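Local structure of alkaline phosphatase (Thermus thermophilus, 7KWD) at residues A[233-236]-A[237-241]; A[301-304]-A[305-308]; A[477-480]-A[481-485]. The protein probably hydrolyses phosphate monoesters as a homodimeric alkaline phosphatase that carries two zinc ions and one magnesium ion. One frame throughout, in Å; residues are numbered along the deposited sequence.

Overall arrangement
All three contacts are local, each within one turn or two of a helix. Contacts 1 and 2 both involve helix 283-306, the first by packing on it, the second by forming its C-terminal end, some 29 Å away between centres. Contact 1 lies deepest, with four of its nine residues buried; contact 2 is mixed, F303 and V304 buried but D305, R306 and P308 exposed; contact 3, opening helix 479-487 about 44 Å from contact 1 between centres, is the most peripheral, with only M477 and A482 buried. Chemistry follows place: a three-residue salt-bridge network in contact 1, an amide stacked on a phenyl ring in contact 2, and a capping box with a methionine beneath it in contact 3.

Contact 1 of 3, residues A[233-236]-A[237-241]; sequences YEID and RRFQG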
ATOM      1  N   TYR A 233      19.193  -5.799  13.275  1.00 27.30           N
ATOM      2  CA  TYR A 233      18.242  -4.701  13.164  1.00 25.87           C
ATOM      3  C   TYR A 233      18.708  -3.462  13.917  1.00 28.71           C
ATOM      4  O   TYR A 233      19.292  -3.556  15.008  1.00 24.42           O
ATOM      5  CB  TYR A 233      16.899  -5.132  13.715  1.00 28.67           C
ATOM      6  CG  TYR A 233      16.190  -6.205  12.966  1.00 27.56           C
ATOM      7  CD1 TYR A 233      15.551  -5.919  11.764  1.00 24.76           C
ATOM      8  CD2 TYR A 233      16.105  -7.506  13.482  1.00 29.78           C
ATOM      9  CE1 TYR A 233      14.842  -6.921  11.072  1.00 26.46           C
ATOM     10  CE2 TYR A 233      15.420  -8.498  12.807  1.00 24.02           C
ATOM     11  CZ  TYR A 233      14.796  -8.200  11.595  1.00 26.23           C
ATOM     12  OH  TYR A 233      14.108  -9.156  10.890  1.00 26.41           O
ATOM     13  N   GLU A 234      18.402  -2.298  13.347  1.00 26.92           N
ATOM     14  CA  GLU A 234      18.620  -1.037  14.054  1.00 30.45           C
ATOM     15  C   GLU A 234      18.072  -1.059  15.490  1.00 21.34           C
ATOM     16  O   GLU A 234      18.724  -0.569  16.415  1.00 28.71           O
ATOM     17  CB  GLU A 234      17.990   0.115  13.269  1.00 26.60           C
ATOM     18  CG  GLU A 234      18.083   1.480  13.947  1.00 24.96           C
ATOM     19  CD  GLU A 234      19.500   2.019  14.100  1.00 27.32           C
ATOM     20  OE1 GLU A 234      20.468   1.525  13.460  1.00 30.88           O
ATOM     21  OE2 GLU A 234      19.654   2.950  14.914  1.00 32.77           O
ATOM     22  N   ILE A 235      16.877  -1.611  15.699  1.00 24.64           N
ATOM     23  CA  ILE A 235      16.328  -1.557  17.055  1.00 28.95           C
ATOM     24  C   ILE A 235      17.250  -2.283  18.029  1.00 30.01           C
ATOM     25  O   ILE A 235      17.408  -1.871  19.181  1.00 31.09           O
ATOM     26  CB  ILE A 235      14.892  -2.123  17.081  1.00 24.79           C
ATOM     27  CG1 ILE A 235      14.227  -1.767  18.413  1.00 29.59           C
ATOM     28  CG2 ILE A 235      14.859  -3.631  16.834  1.00 28.72           C
ATOM     29  CD1 ILE A 235      12.763  -2.131  18.507  1.00 30.46           C
ATOM     30  N   ASP A 236      17.894  -3.348  17.577  1.00 30.12           N
ATOM     31  CA  ASP A 236      18.770  -4.124  18.448  1.00 30.26           C
ATOM     32  C   ASP A 236      20.116  -3.426  18.607  1.00 30.74           C
ATOM     33  O   ASP A 236      20.631  -3.316  19.723  1.00 34.61           O
ATOM     34  CB  ASP A 236      18.907  -5.542  17.885  1.00 29.55           C
ATOM     35  CG  ASP A 236      17.567  -6.295  17.844  1.00 29.79           C
ATOM     36  OD1 ASP A 236      16.746  -6.104  18.758  1.00 28.07           O
ATOM     37  OD2 ASP A 236      17.325  -7.089  16.901  1.00 26.68           O
ATOM     38  N   ARG A 237      20.669  -2.887  17.522  1.00 32.57           N
ATOM     39  CA  ARG A 237      21.900  -2.116  17.624  1.00 33.92           C
ATOM     40  C   ARG A 237      21.729  -0.956  18.593  1.00 30.04           C
ATOM     41  O   ARG A 237      22.618  -0.684  19.413  1.00 31.86           O
ATOM     42  CB  ARG A 237      22.296  -1.603  16.234  1.00 28.72           C
ATOM     43  CG  ARG A 237      23.513  -0.702  16.189  1.00 28.20           C
ATOM     44  CD  ARG A 237      23.536   0.156  14.911  1.00 26.64           C
ATOM     45  NE  ARG A 237      22.684   1.316  15.121  1.00 30.12           N
ATOM     46  CZ  ARG A 237      23.075   2.403  15.780  1.00 33.28           C
ATOM     47  NH1 ARG A 237      24.314   2.472  16.257  1.00 33.40           N
ATOM     48  NH2 ARG A 237      22.247   3.421  15.942  1.00 30.53           N
ATOM     49  N   ARG A 238      20.597  -0.251  18.490  1.00 31.00           N
ATOM     50  CA  ARG A 238      20.386   0.987  19.229  1.00 33.92           C
ATOM     51  C   ARG A 238      20.213   0.723  20.722  1.00 30.36           C
ATOM     52  O   ARG A 238      20.830   1.401  21.545  1.00 28.54           O
ATOM     53  CB  ARG A 238      19.158   1.721  18.674  1.00 30.81           C
ATOM     54  CG  ARG A 238      18.878   3.089  19.317  1.00 40.14           C
ATOM     55  CD  ARG A 238      17.818   3.888  18.514  1.00 33.68           C
ATOM     56  NE  ARG A 238      18.410   4.341  17.258  1.00 34.73           N
ATOM     57  CZ  ARG A 238      19.022   5.505  17.115  1.00 39.84           C
ATOM     58  NH1 ARG A 238      19.079   6.341  18.145  1.00 41.13           N
ATOM     59  NH2 ARG A 238      19.561   5.840  15.945  1.00 36.56           N
ATOM     60  N   PHE A 239      19.397  -0.268  21.086  1.00 33.11           N
ATOM     61  CA  PHE A 239      18.965  -0.454  22.463  1.00 33.12           C
ATOM     62  C   PHE A 239      19.587  -1.640  23.179  1.00 32.74           C
ATOM     63  O   PHE A 239      19.452  -1.725  24.398  1.00 36.81           O
ATOM     64  CB  PHE A 239      17.445  -0.603  22.512  1.00 35.66           C
ATOM     65  CG  PHE A 239      16.729   0.590  22.024  1.00 33.38           C
ATOM     66  CD1 PHE A 239      16.892   1.812  22.653  1.00 32.99           C
ATOM     67  CD2 PHE A 239      15.914   0.513  20.922  1.00 38.40           C
ATOM     68  CE1 PHE A 239      16.238   2.930  22.191  1.00 38.08           C
ATOM     69  CE2 PHE A 239      15.251   1.629  20.465  1.00 35.46           C
ATOM     70  CZ  PHE A 239      15.415   2.836  21.097  1.00 35.09           C
ATOM     71  N   GLN A 240      20.235  -2.559  22.475  1.00 31.35           N
ATOM     72  CA  GLN A 240      20.848  -3.708  23.109  1.00 30.82           C
ATOM     73  C   GLN A 240      22.363  -3.674  23.013  1.00 31.30           C
ATOM     74  O   GLN A 240      23.000  -4.700  23.222  1.00 38.64           O
ATOM     75  CB  GLN A 240      20.332  -5.018  22.505  1.00 31.01           C
ATOM     76  CG  GLN A 240      18.853  -5.152  22.513  1.00 32.62           C
ATOM     77  CD  GLN A 240      18.297  -5.247  23.923  1.00 46.92           C
ATOM     78  OE1 GLN A 240      18.927  -5.837  24.799  1.00 38.98           O
ATOM     79  NE2 GLN A 240      17.095  -4.670  24.145  1.00 34.65           N
ATOM     80  N   GLY A 241      22.945  -2.538  22.637  1.00 30.93           N
ATOM     81  CA  GLY A 241      24.372  -2.355  22.716  1.00 36.31           C
ATOM     82  C   GLY A 241      25.205  -3.233  21.817  1.00 37.27           C
ATOM     83  O   GLY A 241      26.385  -3.425  22.089  1.00 39.40           O
TER
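E234 faces R237 and R238, three and four residues further along the same helix, and its one carboxylate serves both. R237 approaches side-on: NE donates to E234 OE1 at 2.8 Å and NH2 to E234 OE2, also at 2.8 Å. The two bonds differ. The NH2 bond is nearly straight and arrives on the syn side of OE2, while NE meets OE1 from above the carboxylate plane, since the two flat groups are turned 32° apart. OE2 accepts again through its anti lone pair, from R238 NE at 3.0 Å; the bond from R238 NH2 is weak. Glutamate suits this place because its two-methylene chain spans the reach to both arginines and ends in two oxygens to share. The chain leaves anti to the backbone N (chi1 177°) and then bends at chi2 (65°), turning the carboxylate forward along the helix. With three nitrogens on it, two from R237 and R238 NE at a bent angle, its rotation is probably restricted, and the two positive charges would be expected to keep it ionised.

D236 carries the next turn through its backbone, its O accepting from Q240 N at 2.9 Å. Its carboxylate is engaged elsewhere, with OD2 bonded to S348 OG. I235 brings CG1 to the edge of the F239 ring, 3.8 Å from CD2.

Y233, at the N-cap position, packs on helix 273-280, with its side chain about 6 Å from that of the zinc ligand H279. The whole is a helical i to i+3 and i+4 salt-bridge network, set on a short helix against helix 283-306.

Contact 2 of 3, residues A[301-304]-A[305-308]; sequences TAFV and DRNP
N307 lays its side-chain amide over one face of the F303 ring, with ND2 3.4 Å above the ring plane and over its centre. The two planes are only 14° apart, a parallel amide-pi stack rather than an N-H pointed into the ring. The same nitrogen donates to F303 O at 3.0 Å, and that oxygen lies in the amide plane, so one bond and one stack together settle how the amide is turned. Asparagine fits because its short chain can bring a flat donor back over the preceding turn. In F303, CG anti to the backbone N (chi1 -175°) turns the ring to the side where N307 comes over it. R306 meets F303 quite differently: its guanidinium stands nearly perpendicular to the ring, with NH2 3.6 Å from F303 CD2, and one face of the guanidinium lies over the backbone at A302 O and F303 N.

This is the C-terminal end of helix 283-306, where N307 is the first residue to leave helical geometry before the chain enters strand 310-325 of the alkaline phosphatase fold. Just ahead of it, R306 N still donates to A302 O at 3.1 Å. N307 N instead donates to V304 O at 2.9 Å, an i to i+3 bond in place of i to i+4, as the helix gives out.

One residue earlier, D305 N bonds T301 O at 2.8 Å, and a water links their side chains, donating to D305 OD2 at 2.6 Å and hydrogen-bonded to T301 OG1. D305 OD1 is hydrogen-bonded to Y443 OH, and T301 OG1 also bonds L297 O. V304 packs on T310 and L312, while the F303 ring reaches L255 and A259 of helix 247-259.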
ATOM      1  N   THR A 301      21.525  12.493   0.107  1.00 24.10           N
ATOM      2  CA  THR A 301      21.061  13.702  -0.568  1.00 23.93           C
ATOM      3  C   THR A 301      22.071  14.833  -0.388  1.00 24.80           C
ATOM      4  O   THR A 301      22.367  15.577  -1.329  1.00 27.24           O
ATOM      5  CB  THR A 301      19.678  14.121  -0.077  1.00 25.95           C
ATOM      6  OG1 THR A 301      19.675  14.311   1.338  1.00 23.96           O
ATOM      7  CG2 THR A 301      18.662  13.090  -0.461  1.00 23.82           C
ATOM      8  N   ALA A 302      22.670  14.936   0.791  1.00 22.15           N
ATOM      9  CA  ALA A 302      23.691  15.962   0.981  1.00 27.59           C
ATOM     10  C   ALA A 302      24.869  15.724   0.047  1.00 28.24           C
ATOM     11  O   ALA A 302      25.417  16.674  -0.514  1.00 34.47           O
ATOM     12  CB  ALA A 302      24.134  16.003   2.441  1.00 33.07           C
ATOM     13  N   PHE A 303      25.248  14.461  -0.170  1.00 26.81           N
ATOM     14  CA  PHE A 303      26.265  14.175  -1.181  1.00 27.89           C
ATOM     15  C   PHE A 303      25.815  14.614  -2.583  1.00 27.13           C
ATOM     16  O   PHE A 303      26.585  15.227  -3.333  1.00 28.62           O
ATOM     17  CB  PHE A 303      26.625  12.691  -1.190  1.00 29.09           C
ATOM     18  CG  PHE A 303      27.760  12.363  -2.133  1.00 27.63           C
ATOM     19  CD1 PHE A 303      27.502  12.038  -3.454  1.00 26.83           C
ATOM     20  CD2 PHE A 303      29.076  12.421  -1.714  1.00 30.07           C
ATOM     21  CE1 PHE A 303      28.527  11.763  -4.330  1.00 30.08           C
ATOM     22  CE2 PHE A 303      30.109  12.140  -2.585  1.00 31.15           C
ATOM     23  CZ  PHE A 303      29.833  11.819  -3.903  1.00 30.64           C
ATOM     24  N   VAL A 304      24.576  14.308  -2.966  1.00 23.39           N
ATOM     25  CA  VAL A 304      24.138  14.696  -4.309  1.00 24.42           C
ATOM     26  C   VAL A 304      24.116  16.219  -4.441  1.00 25.53           C
ATOM     27  O   VAL A 304      24.476  16.766  -5.482  1.00 22.60           O
ATOM     28  CB  VAL A 304      22.770  14.072  -4.631  1.00 25.49           C
ATOM     29  CG1 VAL A 304      22.255  14.548  -5.977  1.00 27.43           C
ATOM     30  CG2 VAL A 304      22.889  12.541  -4.649  1.00 28.37           C
ATOM     31  N   ASP A 305      23.673  16.922  -3.383  1.00 24.80           N
ATOM     32  CA  ASP A 305      23.677  18.381  -3.374  1.00 27.89           C
ATOM     33  C   ASP A 305      25.067  18.919  -3.682  1.00 27.89           C
ATOM     34  O   ASP A 305      25.226  19.847  -4.471  1.00 30.17           O
ATOM     35  CB  ASP A 305      23.214  18.910  -2.013  1.00 26.70           C
ATOM     36  CG  ASP A 305      21.756  18.587  -1.704  1.00 27.22           C
ATOM     37  OD1 ASP A 305      20.987  18.250  -2.617  1.00 24.74           O
ATOM     38  OD2 ASP A 305      21.391  18.653  -0.521  1.00 31.10           O
ATOM     39  N   ARG A 306      26.091  18.332  -3.075  1.00 27.89           N
ATOM     40  CA  ARG A 306      27.459  18.754  -3.347  1.00 28.63           C
ATOM     41  C   ARG A 306      27.996  18.223  -4.668  1.00 31.80           C
ATOM     42  O   ARG A 306      29.019  18.732  -5.122  1.00 29.41           O
ATOM     43  CB  ARG A 306      28.384  18.329  -2.199  1.00 31.81           C
ATOM     44  CG  ARG A 306      27.944  18.887  -0.824  1.00 35.39           C
ATOM     45  CD  ARG A 306      28.902  18.511   0.312  1.00 42.58           C
ATOM     46  NE  ARG A 306      29.387  17.124   0.255  1.00 54.16           N
ATOM     47  CZ  ARG A 306      28.922  16.100   0.987  1.00 52.25           C
ATOM     48  NH1 ARG A 306      27.932  16.270   1.856  1.00 54.63           N
ATOM     49  NH2 ARG A 306      29.451  14.889   0.842  1.00 51.31           N
ATOM     50  N   ASN A 307      27.313  17.264  -5.312  1.00 32.99           N
ATOM     51  CA  ASN A 307      27.841  16.560  -6.489  1.00 26.72           C
ATOM     52  C   ASN A 307      26.764  16.404  -7.549  1.00 28.04           C
ATOM     53  O   ASN A 307      26.181  15.332  -7.725  1.00 32.45           O
ATOM     54  CB  ASN A 307      28.381  15.186  -6.093  1.00 27.23           C
ATOM     55  CG  ASN A 307      29.648  15.280  -5.293  1.00 31.55           C
ATOM     56  OD1 ASN A 307      30.734  15.325  -5.850  1.00 35.33           O
ATOM     57  ND2 ASN A 307      29.515  15.314  -3.986  1.00 35.02           N
ATOM     58  N   PRO A 308      26.477  17.472  -8.290  1.00 31.85           N
ATOM     59  CA  PRO A 308      25.393  17.407  -9.281  1.00 29.18           C
ATOM     60  C   PRO A 308      25.638  16.454 -10.427  1.00 28.34           C
ATOM     61  O   PRO A 308      24.685  16.175 -11.174  1.00 27.99           O
ATOM     62  CB  PRO A 308      25.288  18.853  -9.777  1.00 36.63           C
ATOM     63  CG  PRO A 308      26.514  19.547  -9.270  1.00 33.78           C
ATOM     64  CD  PRO A 308      26.945  18.853  -8.059  1.00 26.85           C
TER
HETATM   65  O   HOH W   1      20.096  17.274   1.234  1.00 33.10           O

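Contact 3 of 3, residues A[477-480]-A[481-485]; sequences MSEE and EALEI
S478 and E481 join at the start of helix 479-487, where A482 N donates to S478 O at 3.0 Å and L483 N to E479 O at 2.9 Å, the first rungs of the helix. They form a capping box. S478, the N-cap residue, accepts from E481 N through OG at 2.9 Å, its hydroxyl placed between the backbone N and the carbonyl carbon (chi1 76°). In return S478 N donates to E481 OE1 at 2.9 Å, an almost straight bond to the anti lone pair. Serine is short enough for OG to reach the E481 N-H, and glutamate long enough to reach back to S478 N; its negative charge beside the helix's N-terminus would also be expected to be favourable.

Below the box, M477 runs its chain, extended to SD and then bent at chi3 (-48°), past the first turn, SD against A482 CB at 3.7 Å. A482 also touches L88 and T89. Were M477 an alanine, A482 CB and I485 CD1 would probably lose the sulfur and methyl packed on them, opening a gap beside the first turn. M477 and I485 meet tip to tip, with M477 CE 3.9 Å from I485 CD1.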
ATOM      1  N   MET A 477      12.665 -13.918 -21.747  1.00 26.82           N
ATOM      2  CA  MET A 477      11.953 -15.193 -21.725  1.00 27.44           C
ATOM      3  C   MET A 477      10.489 -14.850 -21.501  1.00 28.38           C
ATOM      4  O   MET A 477      10.174 -13.945 -20.721  1.00 28.71           O
ATOM      5  CB  MET A 477      12.484 -16.133 -20.611  1.00 30.57           C
ATOM      6  CG  MET A 477      11.627 -17.369 -20.255  1.00 27.96           C
ATOM      7  SD  MET A 477      12.402 -18.481 -19.009  1.00 25.73           S
ATOM      8  CE  MET A 477      14.054 -18.655 -19.691  1.00 28.88           C
ATOM      9  N   SER A 478       9.604 -15.558 -22.197  1.00 22.54           N
ATOM     10  CA  SER A 478       8.173 -15.348 -22.044  1.00 28.77           C
ATOM     11  C   SER A 478       7.674 -16.103 -20.824  1.00 29.77           C
ATOM     12  O   SER A 478       8.303 -17.049 -20.336  1.00 25.04           O
ATOM     13  CB  SER A 478       7.412 -15.829 -23.278  1.00 32.75           C
ATOM     14  OG  SER A 478       7.337 -17.242 -23.279  1.00 32.26           O
ATOM     15  N   GLU A 479       6.523 -15.656 -20.320  1.00 27.53           N
ATOM     16  CA  GLU A 479       5.912 -16.322 -19.182  1.00 26.99           C
ATOM     17  C   GLU A 479       5.638 -17.789 -19.488  1.00 29.43           C
ATOM     18  O   GLU A 479       5.887 -18.676 -18.648  1.00 21.45           O
ATOM     19  CB  GLU A 479       4.618 -15.597 -18.815  1.00 27.02           C
ATOM     20  CG  GLU A 479       3.867 -16.233 -17.653  1.00 26.88           C
ATOM     21  CD  GLU A 479       2.614 -15.437 -17.273  1.00 34.87           C
ATOM     22  OE1 GLU A 479       2.297 -14.467 -17.991  1.00 40.26           O
ATOM     23  OE2 GLU A 479       1.947 -15.799 -16.283  1.00 37.76           O
ATOM     24  N   GLU A 480       5.103 -18.063 -20.681  1.00 29.10           N
ATOM     25  CA  GLU A 480       4.799 -19.441 -21.054  1.00 30.31           C
ATOM     26  C   GLU A 480       6.079 -20.257 -21.177  1.00 30.40           C
ATOM     27  O   GLU A 480       6.134 -21.405 -20.725  1.00 27.56           O
ATOM     28  CB  GLU A 480       3.972 -19.478 -22.353  1.00 31.12           C
ATOM     29  CG  GLU A 480       2.511 -18.987 -22.227  1.00 40.59           C
ATOM     30  CD  GLU A 480       1.598 -19.904 -21.365  1.00 62.31           C
ATOM     31  OE1 GLU A 480       1.616 -21.156 -21.548  1.00 53.16           O
ATOM     32  OE2 GLU A 480       0.853 -19.362 -20.499  1.00 57.36           O
ATOM     33  N   GLU A 481       7.147 -19.678 -21.722  1.00 27.11           N
ATOM     34  CA  GLU A 481       8.389 -20.446 -21.770  1.00 26.34           C
ATOM     35  C   GLU A 481       8.813 -20.835 -20.373  1.00 32.47           C
ATOM     36  O   GLU A 481       9.210 -21.978 -20.127  1.00 28.69           O
ATOM     37  CB  GLU A 481       9.512 -19.660 -22.446  1.00 27.24           C
ATOM     38  CG  GLU A 481       9.530 -19.739 -23.952  1.00 33.18           C
ATOM     39  CD  GLU A 481      10.409 -18.657 -24.591  1.00 35.36           C
ATOM     40  OE1 GLU A 481      10.578 -17.564 -23.998  1.00 29.63           O
ATOM     41  OE2 GLU A 481      10.943 -18.893 -25.692  1.00 41.03           O
ATOM     42  N   ALA A 482       8.714 -19.884 -19.434  1.00 28.20           N
ATOM     43  CA  ALA A 482       9.189 -20.092 -18.072  1.00 29.57           C
ATOM     44  C   ALA A 482       8.342 -21.125 -17.348  1.00 27.83           C
ATOM     45  O   ALA A 482       8.865 -21.961 -16.606  1.00 29.82           O
ATOM     46  CB  ALA A 482       9.162 -18.761 -17.314  1.00 29.30           C
ATOM     47  N   LEU A 483       7.036 -21.081 -17.556  1.00 24.37           N
ATOM     48  CA  LEU A 483       6.155 -22.031 -16.894  1.00 28.08           C
ATOM     49  C   LEU A 483       6.448 -23.462 -17.346  1.00 31.80           C
ATOM     50  O   LEU A 483       6.403 -24.395 -16.534  1.00 30.21           O
ATOM     51  CB  LEU A 483       4.711 -21.663 -17.181  1.00 28.31           C
ATOM     52  CG  LEU A 483       4.163 -20.459 -16.420  1.00 33.56           C
ATOM     53  CD1 LEU A 483       2.785 -20.124 -16.987  1.00 33.20           C
ATOM     54  CD2 LEU A 483       4.066 -20.708 -14.920  1.00 29.00           C
ATOM     55  N   GLU A 484       6.744 -23.645 -18.635  1.00 32.27           N
ATOM     56  CA  GLU A 484       7.127 -24.959 -19.149  1.00 34.30           C
ATOM     57  C   GLU A 484       8.381 -25.459 -18.448  1.00 31.48           C
ATOM     58  O   GLU A 484       8.436 -26.611 -18.011  1.00 32.33           O
ATOM     59  CB  GLU A 484       7.349 -24.885 -20.661  1.00 31.05           C
ATOM     60  CG  GLU A 484       7.120 -26.207 -21.461  1.00 46.19           C
ATOM     61  CD  GLU A 484       5.919 -27.052 -20.973  1.00 67.08           C
ATOM     62  OE1 GLU A 484       4.758 -26.595 -21.040  1.00 63.44           O
ATOM     63  OE2 GLU A 484       6.142 -28.195 -20.515  1.00 72.57           O
ATOM     64  N   ILE A 485       9.401 -24.603 -18.332  1.00 30.72           N
ATOM     65  CA  ILE A 485      10.630 -24.979 -17.631  1.00 27.70           C
ATOM     66  C   ILE A 485      10.323 -25.366 -16.204  1.00 36.49           C
ATOM     67  O   ILE A 485      10.876 -26.336 -15.673  1.00 45.86           O
ATOM     68  CB  ILE A 485      11.652 -23.830 -17.699  1.00 33.37           C
ATOM     69  CG1 ILE A 485      12.107 -23.624 -19.143  1.00 31.79           C
ATOM     70  CG2 ILE A 485      12.842 -24.101 -16.807  1.00 34.56           C
ATOM     71  CD1 ILE A 485      12.790 -22.284 -19.379  1.00 33.79           C
TER